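Local coordinates for protein GP37 (Pseudomonas phage phikz, PDB 5FT0) that probably inhibits RNase E of the host RNA degradosome, so that RNA turnover is held back during phage infection, at residues 32-45 / 56-70. Residues are numbered along the deposited sequence; the frame is centred on the assembly and turned at random.
Sequences VHWVFNPVDISVFV and HYTFKPQSSPDDAMV
His56 meets Phe44 rim to rim, CD2 lying 3.6 Å from Phe44 CZ with the two rings turned 28° apart, on the sheet face that also carries Thr58. Tyr57 and Phe59 join Val45 and Val43 in two antiparallel hydrogen-bonded pairs of the beta hairpin 42-48/55-59, whose second strand is outermost in the sheet; Val43 N reaches Phe59 O at 2.9 Å. Between them Thr58 sets OG1 at the edge of the Phe44 ring. Phe59 sends its side chain to the other face; with CG between the backbone N and the carbonyl carbon (chi1 69°), Val43 CB lies over one face of its ring, 4.0 Å from the centroid, and Val45 CG2 at its edge. Tyr73 of helix 67-82 stacks on the same ring. Lys60 bends its chain back past Ser42, bringing CE near the carbonyl oxygens of Asp40 and Ile41. Pro61 CG touches both Val43 CG2 and Phe36 CE1, and after the loop Pro65 packs beside it, CB against Val43 CG2 and Trp34 CZ3, CG 3.7 Å from Phe36 CD1. Asp66 caps helix 67-82 by accepting from Met69 N. Asp67 OD1 takes the indole N-H of Trp34 at 2.8 Å, in the ring plane, with the carboxylate at 89° to the ring. Farther along this first turn, Val70 CG2 sits 3.6 Å from the centroid of the five-membered ring, almost on its normal, while CG1 packs on Val32 and Val45. The in-plane bond and the methyl over the face together restrict how the indole can turn, so the helix start packs on the sheet face bearing Trp34, Val43 and Val45 through one directional bond set within apolar contacts.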
# COMPACT_ATOMS: atom_id res chain seq x y z
N VAL A 32 -10.22 -20.15 -13.01
CA VAL A 32 -10.94 -20.13 -11.74
C VAL A 32 -10.60 -21.38 -10.94
O VAL A 32 -10.75 -22.50 -11.44
CB VAL A 32 -12.46 -20.02 -11.95
CG1 VAL A 32 -13.19 -20.06 -10.61
CG2 VAL A 32 -12.81 -18.76 -12.72
N HIS A 33 -10.15 -21.18 -9.71
CA HIS A 33 -10.00 -22.25 -8.73
C HIS A 33 -10.95 -21.99 -7.57
O HIS A 33 -11.20 -20.83 -7.20
CB HIS A 33 -8.56 -22.34 -8.20
CG HIS A 33 -7.55 -22.68 -9.26
ND1 HIS A 33 -6.98 -23.93 -9.37
CD2 HIS A 33 -6.99 -21.93 -10.24
CE1 HIS A 33 -6.13 -23.94 -10.37
NE2 HIS A 33 -6.11 -22.74 -10.92
N TRP A 34 -11.47 -23.06 -6.99
CA TRP A 34 -12.34 -22.93 -5.83
C TRP A 34 -12.26 -24.18 -4.98
O TRP A 34 -11.97 -25.28 -5.47
CB TRP A 34 -13.79 -22.64 -6.22
CG TRP A 34 -14.45 -23.73 -7.01
CD1 TRP A 34 -14.43 -23.89 -8.37
CD2 TRP A 34 -15.25 -24.80 -6.50
NE1 TRP A 34 -15.16 -25.00 -8.73
CE2 TRP A 34 -15.67 -25.58 -7.60
CE3 TRP A 34 -15.65 -25.19 -5.21
CZ2 TRP A 34 -16.47 -26.71 -7.45
CZ3 TRP A 34 -16.44 -26.32 -5.07
CH2 TRP A 34 -16.84 -27.06 -6.18
N VAL A 35 -12.51 -24.01 -3.68
CA VAL A 35 -12.51 -25.10 -2.72
C VAL A 35 -13.62 -24.85 -1.71
O VAL A 35 -13.85 -23.71 -1.29
CB VAL A 35 -11.13 -25.24 -2.03
CG1 VAL A 35 -10.67 -23.90 -1.47
CG2 VAL A 35 -11.17 -26.29 -0.92
N PHE A 36 -14.31 -25.92 -1.32
CA PHE A 36 -15.41 -25.83 -0.37
C PHE A 36 -14.92 -26.13 1.04
O PHE A 36 -14.13 -27.06 1.25
CB PHE A 36 -16.52 -26.81 -0.77
CG PHE A 36 -17.65 -26.89 0.22
CD1 PHE A 36 -18.42 -25.79 0.53
CD2 PHE A 36 -17.94 -28.10 0.84
CE1 PHE A 36 -19.45 -25.87 1.44
CE2 PHE A 36 -18.98 -28.19 1.75
CZ PHE A 36 -19.73 -27.08 2.05
N ASN A 37 -15.38 -25.34 2.00
CA ASN A 37 -15.01 -25.55 3.40
C ASN A 37 -16.23 -26.00 4.18
O ASN A 37 -17.14 -25.19 4.43
CB ASN A 37 -14.43 -24.27 4.00
CG ASN A 37 -13.88 -24.49 5.40
OD1 ASN A 37 -13.77 -25.62 5.87
ND2 ASN A 37 -13.52 -23.40 6.07
N PRO A 38 -16.30 -27.27 4.59
CA PRO A 38 -17.52 -27.76 5.26
C PRO A 38 -17.73 -27.22 6.66
O PRO A 38 -18.87 -27.24 7.15
CB PRO A 38 -17.32 -29.29 5.28
CG PRO A 38 -16.24 -29.56 4.27
CD PRO A 38 -15.36 -28.36 4.29
N VAL A 39 -16.68 -26.74 7.34
CA VAL A 39 -16.83 -26.32 8.73
C VAL A 39 -17.68 -25.07 8.83
O VAL A 39 -18.62 -25.00 9.64
CB VAL A 39 -15.44 -26.12 9.38
CG1 VAL A 39 -15.58 -25.35 10.69
CG2 VAL A 39 -14.78 -27.47 9.62
N ASP A 40 -17.39 -24.06 8.02
CA ASP A 40 -18.17 -22.83 8.00
C ASP A 40 -19.12 -22.75 6.81
O ASP A 40 -19.82 -21.74 6.65
CB ASP A 40 -17.25 -21.60 8.02
CG ASP A 40 -16.45 -21.44 6.75
OD1 ASP A 40 -16.19 -22.46 6.08
OD2 ASP A 40 -16.09 -20.29 6.41
N ILE A 41 -19.16 -23.79 5.97
CA ILE A 41 -20.05 -23.87 4.81
C ILE A 41 -19.81 -22.68 3.89
O ILE A 41 -20.73 -21.90 3.63
CB ILE A 41 -21.53 -23.96 5.25
CG1 ILE A 41 -21.69 -24.96 6.40
CG2 ILE A 41 -22.41 -24.39 4.08
CD1 ILE A 41 -22.94 -24.73 7.22
N SER A 42 -18.59 -22.54 3.40
CA SER A 42 -18.27 -21.43 2.51
C SER A 42 -17.42 -21.94 1.35
O SER A 42 -16.79 -23.00 1.43
CB SER A 42 -17.53 -20.30 3.25
OG SER A 42 -16.24 -20.71 3.65
N VAL A 43 -17.42 -21.18 0.27
CA VAL A 43 -16.64 -21.47 -0.92
C VAL A 43 -15.62 -20.35 -1.09
O VAL A 43 -16.00 -19.17 -1.14
CB VAL A 43 -17.52 -21.61 -2.17
CG1 VAL A 43 -16.65 -21.81 -3.41
CG2 VAL A 43 -18.50 -22.75 -2.02
N PHE A 44 -14.35 -20.72 -1.16
CA PHE A 44 -13.28 -19.77 -1.46
C PHE A 44 -12.95 -19.88 -2.94
O PHE A 44 -12.76 -20.99 -3.45
CB PHE A 44 -12.04 -20.05 -0.61
CG PHE A 44 -10.92 -19.07 -0.86
CD1 PHE A 44 -10.95 -17.81 -0.29
CD2 PHE A 44 -9.85 -19.42 -1.66
CE1 PHE A 44 -9.93 -16.91 -0.52
CE2 PHE A 44 -8.82 -18.53 -1.89
CZ PHE A 44 -8.86 -17.27 -1.32
N VAL A 45 -12.88 -18.74 -3.62
CA VAL A 45 -12.69 -18.68 -5.06
C VAL A 45 -11.44 -17.87 -5.37
O VAL A 45 -11.21 -16.82 -4.75
CB VAL A 45 -13.92 -18.08 -5.77
CG1 VAL A 45 -13.71 -18.02 -7.27
CG2 VAL A 45 -15.17 -18.88 -5.44
N HIS A 56 -9.88 -12.70 -5.29
CA HIS A 56 -10.39 -13.72 -4.39
C HIS A 56 -11.78 -13.35 -3.91
O HIS A 56 -12.09 -12.18 -3.70
CB HIS A 56 -9.46 -13.91 -3.18
CG HIS A 56 -8.01 -14.06 -3.55
ND1 HIS A 56 -7.20 -12.97 -3.81
CD2 HIS A 56 -7.23 -15.15 -3.70
CE1 HIS A 56 -5.98 -13.39 -4.10
NE2 HIS A 56 -5.97 -14.71 -4.04
N TYR A 57 -12.62 -14.37 -3.72
CA TYR A 57 -13.97 -14.18 -3.20
C TYR A 57 -14.31 -15.28 -2.21
O TYR A 57 -13.72 -16.37 -2.24
CB TYR A 57 -15.03 -14.18 -4.32
CG TYR A 57 -14.75 -13.28 -5.49
CD1 TYR A 57 -14.87 -11.90 -5.38
CD2 TYR A 57 -14.40 -13.80 -6.73
CE1 TYR A 57 -14.63 -11.07 -6.46
CE2 TYR A 57 -14.16 -12.98 -7.82
CZ TYR A 57 -14.28 -11.62 -7.68
OH TYR A 57 -14.04 -10.80 -8.76
N THR A 58 -15.28 -14.99 -1.34
CA THR A 58 -15.86 -15.98 -0.45
C THR A 58 -17.36 -15.78 -0.42
O THR A 58 -17.83 -14.66 -0.20
CB THR A 58 -15.28 -15.87 0.97
OG1 THR A 58 -13.88 -16.15 0.95
CG2 THR A 58 -15.97 -16.86 1.91
N PHE A 59 -18.12 -16.86 -0.64
CA PHE A 59 -19.57 -16.79 -0.57
C PHE A 59 -20.10 -18.03 0.11
O PHE A 59 -19.41 -19.05 0.25
CB PHE A 59 -20.20 -16.61 -1.97
CG PHE A 59 -20.08 -17.82 -2.86
CD1 PHE A 59 -18.98 -17.99 -3.68
CD2 PHE A 59 -21.09 -18.77 -2.90
CE1 PHE A 59 -18.88 -19.10 -4.52
CE2 PHE A 59 -20.99 -19.88 -3.73
CZ PHE A 59 -19.89 -20.04 -4.54
N LYS A 60 -21.36 -17.94 0.56
CA LYS A 60 -22.02 -19.04 1.25
C LYS A 60 -22.95 -19.75 0.28
O LYS A 60 -23.97 -19.17 -0.13
CB LYS A 60 -22.82 -18.51 2.45
CG LYS A 60 -22.03 -17.60 3.39
CD LYS A 60 -20.95 -18.34 4.16
CE LYS A 60 -21.52 -19.42 5.07
NZ LYS A 60 -22.51 -18.90 6.06
N PRO A 61 -22.65 -20.99 -0.12
CA PRO A 61 -23.53 -21.67 -1.09
C PRO A 61 -24.88 -22.04 -0.48
O PRO A 61 -24.99 -22.34 0.70
CB PRO A 61 -22.73 -22.93 -1.45
CG PRO A 61 -21.86 -23.18 -0.26
CD PRO A 61 -21.50 -21.81 0.27
N GLN A 62 -25.90 -21.99 -1.33
CA GLN A 62 -27.26 -22.36 -0.95
C GLN A 62 -27.63 -23.77 -1.40
O GLN A 62 -28.75 -24.23 -1.12
CB GLN A 62 -28.26 -21.35 -1.52
CG GLN A 62 -28.16 -19.97 -0.89
CD GLN A 62 -28.31 -20.02 0.62
OE1 GLN A 62 -29.22 -20.66 1.15
NE2 GLN A 62 -27.41 -19.34 1.33
N SER A 63 -26.74 -24.45 -2.11
CA SER A 63 -26.84 -25.88 -2.38
C SER A 63 -25.41 -26.39 -2.55
O SER A 63 -24.45 -25.63 -2.42
CB SER A 63 -27.72 -26.15 -3.60
OG SER A 63 -27.25 -25.48 -4.76
N SER A 64 -25.28 -27.68 -2.84
CA SER A 64 -23.94 -28.26 -2.94
C SER A 64 -23.16 -27.56 -4.05
O SER A 64 -23.64 -27.49 -5.19
CB SER A 64 -24.01 -29.77 -3.21
OG SER A 64 -24.62 -30.05 -4.46
N PRO A 65 -21.98 -27.03 -3.75
CA PRO A 65 -21.25 -26.25 -4.76
C PRO A 65 -20.77 -27.11 -5.92
O PRO A 65 -20.48 -28.30 -5.77
CB PRO A 65 -20.06 -25.68 -3.97
CG PRO A 65 -19.92 -26.57 -2.79
CD PRO A 65 -21.31 -27.01 -2.44
N ASP A 66 -20.70 -26.48 -7.08
CA ASP A 66 -20.13 -27.08 -8.28
C ASP A 66 -19.63 -25.95 -9.18
O ASP A 66 -19.76 -24.77 -8.85
CB ASP A 66 -21.15 -27.99 -8.99
CG ASP A 66 -22.48 -27.30 -9.24
OD1 ASP A 66 -22.51 -26.07 -9.44
OD2 ASP A 66 -23.51 -28.01 -9.23
N ASP A 67 -19.04 -26.33 -10.32
CA ASP A 67 -18.48 -25.34 -11.23
C ASP A 67 -19.54 -24.36 -11.71
O ASP A 67 -19.32 -23.14 -11.70
CB ASP A 67 -17.81 -26.03 -12.42
CG ASP A 67 -16.54 -26.75 -12.04
OD1 ASP A 67 -16.06 -26.56 -10.90
OD2 ASP A 67 -16.01 -27.50 -12.89
N ALA A 68 -20.70 -24.87 -12.13
CA ALA A 68 -21.74 -24.01 -12.68
C ALA A 68 -22.14 -22.91 -11.70
O ALA A 68 -22.38 -21.77 -12.11
CB ALA A 68 -22.96 -24.85 -13.07
N MSE A 69 -22.22 -23.24 -10.42
CA MSE A 69 -22.53 -22.24 -9.40
C MSE A 69 -21.41 -21.22 -9.25
O MSE A 69 -21.65 -20.02 -9.15
CB MSE A 69 -22.81 -22.91 -8.06
CG MSE A 69 -22.91 -21.94 -6.90
SE MSE A 69 -22.92 -22.81 -5.15
CE MSE A 69 -24.65 -23.71 -5.29
N VAL A 70 -20.16 -21.71 -9.21
CA VAL A 70 -19.03 -20.80 -9.06
C VAL A 70 -18.89 -19.92 -10.30
O VAL A 70 -18.58 -18.73 -10.20
CB VAL A 70 -17.74 -21.59 -8.77
CG1 VAL A 70 -16.55 -20.66 -8.69
CG2 VAL A 70 -17.88 -22.39 -7.48